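Tle cognate immunity protein 4 C-terminal domain-containing protein (Pseudomonas aeruginosa PAO1, PDB 4R1D) binds the type VI secretion lipase Tle4 as its cognate immunity protein and probably blocks its toxic activity, protecting the bacterium that makes it. Local coordinates at residues B[205-217]-B[226-239]. Residues are numbered along the deposited sequence; the frame is centred on the assembly and turned at random.
Sequences TFAGMETLRKGKH and EYLVAGSDKGQRGY
One face of the Y227 ring carries the aliphatic chain of K214, whose CD stands 3.9 Å from the ring centroid in a CH-pi contact, while T211 OG1 lies in plane at the ring's edge. K214 reaches along the ring because its CG is anti to the backbone N (chi1 169°) and the chain beyond is extended; water 2 links Y227 OH with T211 OG1. The R213 guanidinium has L228 CD2 over one face and E226 OE2 at its edge, the salt bridge from NH1 to OE2 being nearly straight at 3.0 Å. H217 grips the other carboxylate oxygen: ND1 donates to E226 OE1 at 2.7 Å, from above the carboxylate, the two planes standing 82° apart. The R237 guanidinium passes over the backbone of A230 and G231, and its NH2 forms a 3.0 Å salt bridge to E210 OE1.

The backbones of 209-214 and 226-233 pair as an antiparallel hairpin interrupted by a classic beta bulge, where L212 and R213 both face L228. L212 N donates to L228 O at 2.7 Å, R213 N only weakly.

M209 packs on L84 and V229 on L91 of the partner chain, so the hairpin borders that interface, consistent with a part in recognising Tle4. Strand 209-214 is an edge strand within this chain; 236-239 flanks 226-233 on its other side. Helix 281-292 packs beside L212 and L228 and supplies D289 to R213, D281 to R237 and W288 to E226; helix 191-205 meets Y227 and T211, with D196 binding both K214 NZ and Y227 OH.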
ATOM      1  N   THR B 205     -21.452   4.713 -17.789  1.00 25.20           N
ATOM      2  CA  THR B 205     -21.375   5.894 -16.947  1.00 27.73           C
ATOM      3  C   THR B 205     -20.844   7.112 -17.699  1.00 32.80           C
ATOM      4  O   THR B 205     -21.271   8.239 -17.444  1.00 29.60           O
ATOM      5  CB  THR B 205     -20.481   5.640 -15.724  1.00 29.48           C
ATOM      6  OG1 THR B 205     -20.964   4.495 -15.008  1.00 32.48           O
ATOM      7  CG2 THR B 205     -20.478   6.845 -14.808  1.00 35.61           C
ATOM      8  N   PHE B 206     -19.910   6.879 -18.618  1.00 26.95           N
ATOM      9  CA  PHE B 206     -19.199   7.972 -19.284  1.00 26.22           C
ATOM     10  C   PHE B 206     -19.385   7.961 -20.800  1.00 25.33           C
ATOM     11  O   PHE B 206     -18.882   7.076 -21.489  1.00 25.23           O
ATOM     12  CB  PHE B 206     -17.701   7.923 -18.946  1.00 24.70           C
ATOM     13  CG  PHE B 206     -17.411   7.917 -17.468  1.00 29.10           C
ATOM     14  CD1 PHE B 206     -17.572   9.069 -16.711  1.00 26.10           C
ATOM     15  CD2 PHE B 206     -16.980   6.760 -16.834  1.00 29.37           C
ATOM     16  CE1 PHE B 206     -17.313   9.070 -15.351  1.00 33.47           C
ATOM     17  CE2 PHE B 206     -16.711   6.754 -15.473  1.00 29.61           C
ATOM     18  CZ  PHE B 206     -16.882   7.910 -14.730  1.00 33.77           C
ATOM     19  N   ALA B 207     -20.095   8.957 -21.321  1.00 23.74           N
ATOM     20  CA  ALA B 207     -20.335   9.036 -22.760  1.00 24.72           C
ATOM     21  C   ALA B 207     -19.027   9.207 -23.520  1.00 24.52           C
ATOM     22  O   ALA B 207     -18.934   8.859 -24.697  1.00 21.98           O
ATOM     23  CB  ALA B 207     -21.287  10.187 -23.077  1.00 26.69           C
ATOM     24  N   GLY B 208     -18.015   9.740 -22.843  1.00 21.05           N
ATOM     25  CA  GLY B 208     -16.726   9.955 -23.473  1.00 19.64           C
ATOM     26  C   GLY B 208     -15.862   8.709 -23.591  1.00 22.60           C
ATOM     27  O   GLY B 208     -14.803   8.759 -24.217  1.00 21.05           O
ATOM     28  N   MET B 209     -16.299   7.604 -22.981  1.00 22.03           N
ATOM     29  CA  MET B 209     -15.581   6.329 -23.058  1.00 22.27           C
ATOM     30  C   MET B 209     -16.035   5.537 -24.278  1.00 21.57           C
ATOM     31  O   MET B 209     -17.212   5.565 -24.635  1.00 23.65           O
ATOM     32  CB  MET B 209     -15.828   5.479 -21.803  1.00 19.92           C
ATOM     33  CG  MET B 209     -15.020   5.890 -20.564  1.00 24.88           C
ATOM     34  SD  MET B 209     -13.232   5.759 -20.779  1.00 25.48           S
ATOM     35  CE  MET B 209     -12.830   7.329 -21.453  1.00 35.13           C
ATOM     36  N   GLU B 210     -15.110   4.826 -24.913  1.00 20.10           N
ATOM     37  CA  GLU B 210     -15.492   3.882 -25.952  1.00 22.74           C
ATOM     38  C   GLU B 210     -14.559   2.677 -26.011  1.00 22.83           C
ATOM     39  O   GLU B 210     -13.394   2.754 -25.625  1.00 19.88           O
ATOM     40  CB  GLU B 210     -15.556   4.567 -27.318  1.00 25.95           C
ATOM     41  CG  GLU B 210     -14.218   4.836 -27.955  1.00 28.43           C
ATOM     42  CD  GLU B 210     -14.360   5.563 -29.291  1.00 29.16           C
ATOM     43  OE1 GLU B 210     -14.083   6.776 -29.329  1.00 29.17           O
ATOM     44  OE2 GLU B 210     -14.754   4.925 -30.287  1.00 31.90           O
ATOM     45  N   THR B 211     -15.089   1.555 -26.480  1.00 20.10           N
ATOM     46  CA  THR B 211     -14.260   0.393 -26.727  1.00 24.98           C
ATOM     47  C   THR B 211     -13.780   0.436 -28.170  1.00 24.02           C
ATOM     48  O   THR B 211     -14.586   0.495 -29.093  1.00 28.87           O
ATOM     49  CB  THR B 211     -15.026  -0.910 -26.458  1.00 28.43           C
ATOM     50  OG1 THR B 211     -15.327  -0.995 -25.058  1.00 23.25           O
ATOM     51  CG2 THR B 211     -14.191  -2.118 -26.859  1.00 23.32           C
ATOM     52  N   LEU B 212     -12.468   0.418 -28.366  1.00 20.96           N
ATOM     53  CA  LEU B 212     -11.916   0.419 -29.721  1.00 21.25           C
ATOM     54  C   LEU B 212     -11.857  -0.983 -30.299  1.00 24.91           C
ATOM     55  O   LEU B 212     -11.958  -1.166 -31.512  1.00 25.04           O
ATOM     56  CB  LEU B 212     -10.519   1.048 -29.761  1.00 18.90           C
ATOM     57  CG  LEU B 212     -10.389   2.507 -29.315  1.00 22.07           C
ATOM     58  CD1 LEU B 212      -8.946   2.982 -29.406  1.00 19.53           C
ATOM     59  CD2 LEU B 212     -11.304   3.405 -30.138  1.00 27.17           C
ATOM     60  N   ARG B 213     -11.687  -1.974 -29.428  1.00 21.24           N
ATOM     61  CA  ARG B 213     -11.467  -3.335 -29.870  1.00 20.00           C
ATOM     62  C   ARG B 213     -11.622  -4.309 -28.716  1.00 23.39           C
ATOM     63  O   ARG B 213     -11.216  -4.025 -27.587  1.00 21.83           O
ATOM     64  CB  ARG B 213     -10.052  -3.446 -30.453  1.00 28.25           C
ATOM     65  CG  ARG B 213      -9.946  -4.219 -31.742  1.00 33.78           C
ATOM     66  CD  ARG B 213      -8.489  -4.594 -32.013  1.00 25.93           C
ATOM     67  NE  ARG B 213      -7.776  -3.622 -32.836  1.00 25.43           N
ATOM     68  CZ  ARG B 213      -6.452  -3.619 -32.988  1.00 28.71           C
ATOM     69  NH1 ARG B 213      -5.710  -4.516 -32.348  1.00 23.03           N
ATOM     70  NH2 ARG B 213      -5.867  -2.715 -33.766  1.00 22.79           N
ATOM     71  N   LYS B 214     -12.214  -5.462 -28.995  1.00 25.88           N
ATOM     72  CA  LYS B 214     -12.324  -6.517 -27.994  1.00 25.12           C
ATOM     73  C   LYS B 214     -12.378  -7.865 -28.689  1.00 26.32           C
ATOM     74  O   LYS B 214     -13.271  -8.112 -29.498  1.00 27.77           O
ATOM     75  CB  LYS B 214     -13.574  -6.330 -27.127  1.00 23.82           C
ATOM     76  CG  LYS B 214     -13.883  -7.541 -26.245  1.00 28.92           C
ATOM     77  CD  LYS B 214     -15.148  -7.348 -25.419  1.00 28.52           C
ATOM     78  CE  LYS B 214     -15.399  -8.560 -24.535  1.00 33.99           C
ATOM     79  NZ  LYS B 214     -16.743  -8.536 -23.895  1.00 42.59           N
ATOM     80  N   GLY B 215     -11.429  -8.740 -28.378  1.00 23.57           N
ATOM     81  CA  GLY B 215     -11.460 -10.077 -28.937  1.00 23.92           C
ATOM     82  C   GLY B 215     -10.108 -10.746 -28.940  1.00 22.38           C
ATOM     83  O   GLY B 215      -9.226 -10.373 -28.176  1.00 23.07           O
ATOM     84  N   LYS B 216      -9.947 -11.738 -29.811  1.00 22.63           N
ATOM     85  CA  LYS B 216      -8.697 -12.482 -29.886  1.00 22.27           C
ATOM     86  C   LYS B 216      -7.612 -11.692 -30.602  1.00 21.43           C
ATOM     87  O   LYS B 216      -7.889 -10.928 -31.528  1.00 22.44           O
ATOM     88  CB  LYS B 216      -8.917 -13.824 -30.585  1.00 22.71           C
ATOM     89  CG  LYS B 216     -10.022 -14.646 -29.959  1.00 26.49           C
ATOM     90  CD  LYS B 216     -10.007 -16.071 -30.466  1.00 33.22           C
ATOM     91  CE  LYS B 216     -11.048 -16.918 -29.749  1.00 45.14           C
ATOM     92  NZ  LYS B 216     -11.067 -18.314 -30.282  1.00 54.62           N
ATOM     93  N   HIS B 217      -6.375 -11.880 -30.152  1.00 18.66           N
ATOM     94  CA  HIS B 217      -5.207 -11.278 -30.789  1.00 19.81           C
ATOM     95  C   HIS B 217      -4.045 -12.235 -30.619  1.00 18.88           C
ATOM     96  O   HIS B 217      -3.131 -12.001 -29.838  1.00 18.94           O
ATOM     97  CB  HIS B 217      -4.874  -9.905 -30.194  1.00 18.92           C
ATOM     98  CG  HIS B 217      -3.789  -9.181 -30.931  1.00 20.69           C
ATOM     99  ND1 HIS B 217      -3.666  -7.807 -30.918  1.00 19.88           N
ATOM    100  CD2 HIS B 217      -2.777  -9.641 -31.703  1.00 22.25           C
ATOM    101  CE1 HIS B 217      -2.623  -7.454 -31.651  1.00 20.47           C
ATOM    102  NE2 HIS B 217      -2.068  -8.549 -32.143  1.00 19.08           N
ATOM    103  N   GLU B 226      -7.393  -9.503 -26.273  1.00 16.54           N
ATOM    104  CA  GLU B 226      -7.178  -8.095 -25.968  1.00 19.49           C
ATOM    105  C   GLU B 226      -8.475  -7.336 -25.762  1.00 18.73           C
ATOM    106  O   GLU B 226      -9.530  -7.736 -26.239  1.00 17.51           O
ATOM    107  CB  GLU B 226      -6.367  -7.426 -27.081  1.00 17.33           C
ATOM    108  CG  GLU B 226      -7.158  -7.216 -28.347  1.00 19.97           C
ATOM    109  CD  GLU B 226      -6.310  -6.687 -29.490  1.00 18.48           C
ATOM    110  OE1 GLU B 226      -5.146  -6.284 -29.253  1.00 17.83           O
ATOM    111  OE2 GLU B 226      -6.817  -6.687 -30.629  1.00 20.96           O
ATOM    112  N   TYR B 227      -8.366  -6.213 -25.067  1.00 15.76           N
ATOM    113  CA  TYR B 227      -9.490  -5.358 -24.790  1.00 16.07           C
ATOM    114  C   TYR B 227      -8.896  -3.965 -24.827  1.00 15.24           C
ATOM    115  O   TYR B 227      -7.970  -3.665 -24.078  1.00 16.62           O
ATOM    116  CB  TYR B 227     -10.040  -5.680 -23.389  1.00 14.62           C
ATOM    117  CG  TYR B 227     -11.520  -5.425 -23.217  1.00 18.04           C
ATOM    118  CD1 TYR B 227     -12.122  -4.302 -23.762  1.00 18.65           C
ATOM    119  CD2 TYR B 227     -12.315  -6.317 -22.514  1.00 19.64           C
ATOM    120  CE1 TYR B 227     -13.483  -4.068 -23.602  1.00 21.17           C
ATOM    121  CE2 TYR B 227     -13.677  -6.093 -22.348  1.00 18.43           C
ATOM    122  CZ  TYR B 227     -14.252  -4.964 -22.897  1.00 24.94           C
ATOM    123  OH  TYR B 227     -15.601  -4.729 -22.747  1.00 24.29           O
ATOM    124  N   LEU B 228      -9.402  -3.116 -25.715  1.00 16.78           N
ATOM    125  CA  LEU B 228      -8.787  -1.815 -25.951  1.00 18.70           C
ATOM    126  C   LEU B 228      -9.821  -0.715 -25.777  1.00 18.67           C
ATOM    127  O   LEU B 228     -10.837  -0.705 -26.475  1.00 19.47           O
ATOM    128  CB  LEU B 228      -8.238  -1.744 -27.389  1.00 19.49           C
ATOM    129  CG  LEU B 228      -6.816  -2.214 -27.711  1.00 26.62           C
ATOM    130  CD1 LEU B 228      -6.482  -3.574 -27.147  1.00 21.65           C
ATOM    131  CD2 LEU B 228      -6.599  -2.203 -29.224  1.00 27.79           C
ATOM    132  N   VAL B 229      -9.580   0.212 -24.855  1.00 17.49           N
ATOM    133  CA  VAL B 229     -10.537   1.287 -24.644  1.00 18.33           C
ATOM    134  C   VAL B 229      -9.861   2.652 -24.729  1.00 18.20           C
ATOM    135  O   VAL B 229      -8.650   2.768 -24.569  1.00 20.23           O
ATOM    136  CB  VAL B 229     -11.290   1.136 -23.298  1.00 21.55           C
ATOM    137  CG1 VAL B 229     -11.888  -0.272 -23.176  1.00 18.24           C
ATOM    138  CG2 VAL B 229     -10.371   1.428 -22.130  1.00 17.70           C
ATOM    139  N   ALA B 230     -10.647   3.676 -25.017  1.00 18.67           N
ATOM    140  CA  ALA B 230     -10.132   5.032 -25.049  1.00 16.15           C
ATOM    141  C   ALA B 230     -11.238   5.966 -24.601  1.00 20.77           C
ATOM    142  O   ALA B 230     -12.422   5.624 -24.670  1.00 21.70           O
ATOM    143  CB  ALA B 230      -9.656   5.393 -26.441  1.00 22.06           C
ATOM    144  N   GLY B 231     -10.861   7.143 -24.124  1.00 20.11           N
ATOM    145  CA  GLY B 231     -11.855   8.140 -23.804  1.00 23.13           C
ATOM    146  C   GLY B 231     -11.361   9.557 -23.684  1.00 25.08           C
ATOM    147  O   GLY B 231     -10.179   9.809 -23.477  1.00 25.81           O
ATOM    148  N   SER B 232     -12.293  10.492 -23.794  1.00 20.90           N
ATOM    149  CA  SER B 232     -11.950  11.903 -23.775  1.00 21.11           C
ATOM    150  C   SER B 232     -12.693  12.637 -22.674  1.00 21.27           C
ATOM    151  O   SER B 232     -13.886  12.441 -22.484  1.00 22.47           O
ATOM    152  CB  SER B 232     -12.272  12.536 -25.125  1.00 23.88           C
ATOM    153  OG  SER B 232     -11.385  12.056 -26.123  1.00 30.83           O
ATOM    154  N   ASP B 233     -11.968  13.483 -21.957  1.00 21.85           N
ATOM    155  CA  ASP B 233     -12.565  14.366 -20.958  1.00 27.57           C
ATOM    156  C   ASP B 233     -11.598  15.504 -20.694  1.00 29.26           C
ATOM    157  O   ASP B 233     -10.386  15.319 -20.757  1.00 28.99           O
ATOM    158  CB  ASP B 233     -12.849  13.613 -19.657  1.00 27.46           C
ATOM    159  CG  ASP B 233     -13.787  14.373 -18.734  1.00 34.08           C
ATOM    160  OD1 ASP B 233     -13.799  14.083 -17.519  1.00 33.70           O
ATOM    161  OD2 ASP B 233     -14.521  15.261 -19.224  1.00 30.59           O
ATOM    162  N   LYS B 234     -12.132  16.685 -20.403  1.00 33.19           N
ATOM    163  CA  LYS B 234     -11.287  17.834 -20.091  1.00 37.07           C
ATOM    164  C   LYS B 234     -10.400  18.216 -21.267  1.00 37.16           C
ATOM    165  O   LYS B 234      -9.377  18.877 -21.099  1.00 43.03           O
ATOM    166  CB  LYS B 234     -10.406  17.539 -18.870  1.00 37.11           C
ATOM    167  CG  LYS B 234     -11.174  17.101 -17.637  1.00 38.07           C
ATOM    168  CD  LYS B 234     -10.249  16.881 -16.441  1.00 39.18           C
ATOM    169  CE  LYS B 234     -11.030  16.316 -15.261  1.00 44.75           C
ATOM    170  NZ  LYS B 234     -10.178  15.959 -14.088  1.00 47.04           N
ATOM    171  N   GLY B 235     -10.785  17.800 -22.464  1.00 35.34           N
ATOM    172  CA  GLY B 235     -10.013  18.142 -23.640  1.00 39.15           C
ATOM    173  C   GLY B 235      -8.714  17.369 -23.776  1.00 39.08           C
ATOM    174  O   GLY B 235      -7.798  17.815 -24.462  1.00 34.47           O
ATOM    175  N   GLN B 236      -8.617  16.217 -23.117  1.00 33.37           N
ATOM    176  CA  GLN B 236      -7.520  15.299 -23.409  1.00 31.25           C
ATOM    177  C   GLN B 236      -8.043  13.879 -23.584  1.00 29.35           C
ATOM    178  O   GLN B 236      -9.144  13.537 -23.123  1.00 28.02           O
ATOM    179  CB  GLN B 236      -6.417  15.360 -22.349  1.00 34.57           C
ATOM    180  CG  GLN B 236      -6.827  14.870 -20.978  1.00 34.79           C
ATOM    181  CD  GLN B 236      -5.712  15.016 -19.950  1.00 40.25           C
ATOM    182  OE1 GLN B 236      -4.842  14.151 -19.829  1.00 33.25           O
ATOM    183  NE2 GLN B 236      -5.738  16.115 -19.201  1.00 39.36           N
ATOM    184  N   ARG B 237      -7.257  13.061 -24.269  1.00 27.31           N
ATOM    185  CA  ARG B 237      -7.662  11.696 -24.584  1.00 30.26           C
ATOM    186  C   ARG B 237      -6.818  10.687 -23.824  1.00 28.74           C
ATOM    187  O   ARG B 237      -5.587  10.780 -23.804  1.00 31.51           O
ATOM    188  CB  ARG B 237      -7.542  11.430 -26.083  1.00 29.05           C
ATOM    189  CG  ARG B 237      -8.131  10.092 -26.528  1.00 24.87           C
ATOM    190  CD  ARG B 237      -8.971  10.283 -27.781  1.00 26.33           C
ATOM    191  NE  ARG B 237      -9.604   9.060 -28.270  1.00 24.76           N
ATOM    192  CZ  ARG B 237     -10.867   8.721 -28.032  1.00 23.32           C
ATOM    193  NH1 ARG B 237     -11.644   9.497 -27.278  1.00 25.67           N
ATOM    194  NH2 ARG B 237     -11.351   7.600 -28.542  1.00 23.51           N
ATOM    195  N   GLY B 238      -7.490   9.728 -23.199  1.00 21.89           N
ATOM    196  CA  GLY B 238      -6.822   8.644 -22.501  1.00 24.14           C
ATOM    197  C   GLY B 238      -7.001   7.317 -23.222  1.00 17.69           C
ATOM    198  O   GLY B 238      -7.879   7.162 -24.072  1.00 20.13           O
ATOM    199  N   TYR B 239      -6.165   6.349 -22.872  1.00 17.59           N
ATOM    200  CA  TYR B 239      -6.193   5.046 -23.505  1.00 19.50           C
ATOM    201  C   TYR B 239      -5.896   3.984 -22.467  1.00 14.13           C
ATOM    202  O   TYR B 239      -5.125   4.221 -21.542  1.00 17.36           O
ATOM    203  CB  TYR B 239      -5.102   4.961 -24.569  1.00 16.96           C
ATOM    204  CG  TYR B 239      -5.319   5.853 -25.767  1.00 20.26           C
ATOM    205  CD1 TYR B 239      -6.134   5.451 -26.809  1.00 20.81           C
ATOM    206  CD2 TYR B 239      -4.704   7.093 -25.853  1.00 23.81           C
ATOM    207  CE1 TYR B 239      -6.342   6.262 -27.913  1.00 23.80           C
ATOM    208  CE2 TYR B 239      -4.899   7.919 -26.956  1.00 20.54           C
ATOM    209  CZ  TYR B 239      -5.717   7.494 -27.982  1.00 23.03           C
ATOM    210  OH  TYR B 239      -5.919   8.292 -29.088  1.00 23.89           O
TER
HETATM  211  O   HOH W   1     -14.451   8.664 -26.988  1.00 27.47           O
HETATM  212  O   HOH W   2     -16.965  -3.243 -24.682  1.00 32.83           O
HETATM  213  O   HOH W   3      -9.174  -8.186 -31.225  1.00 27.67           O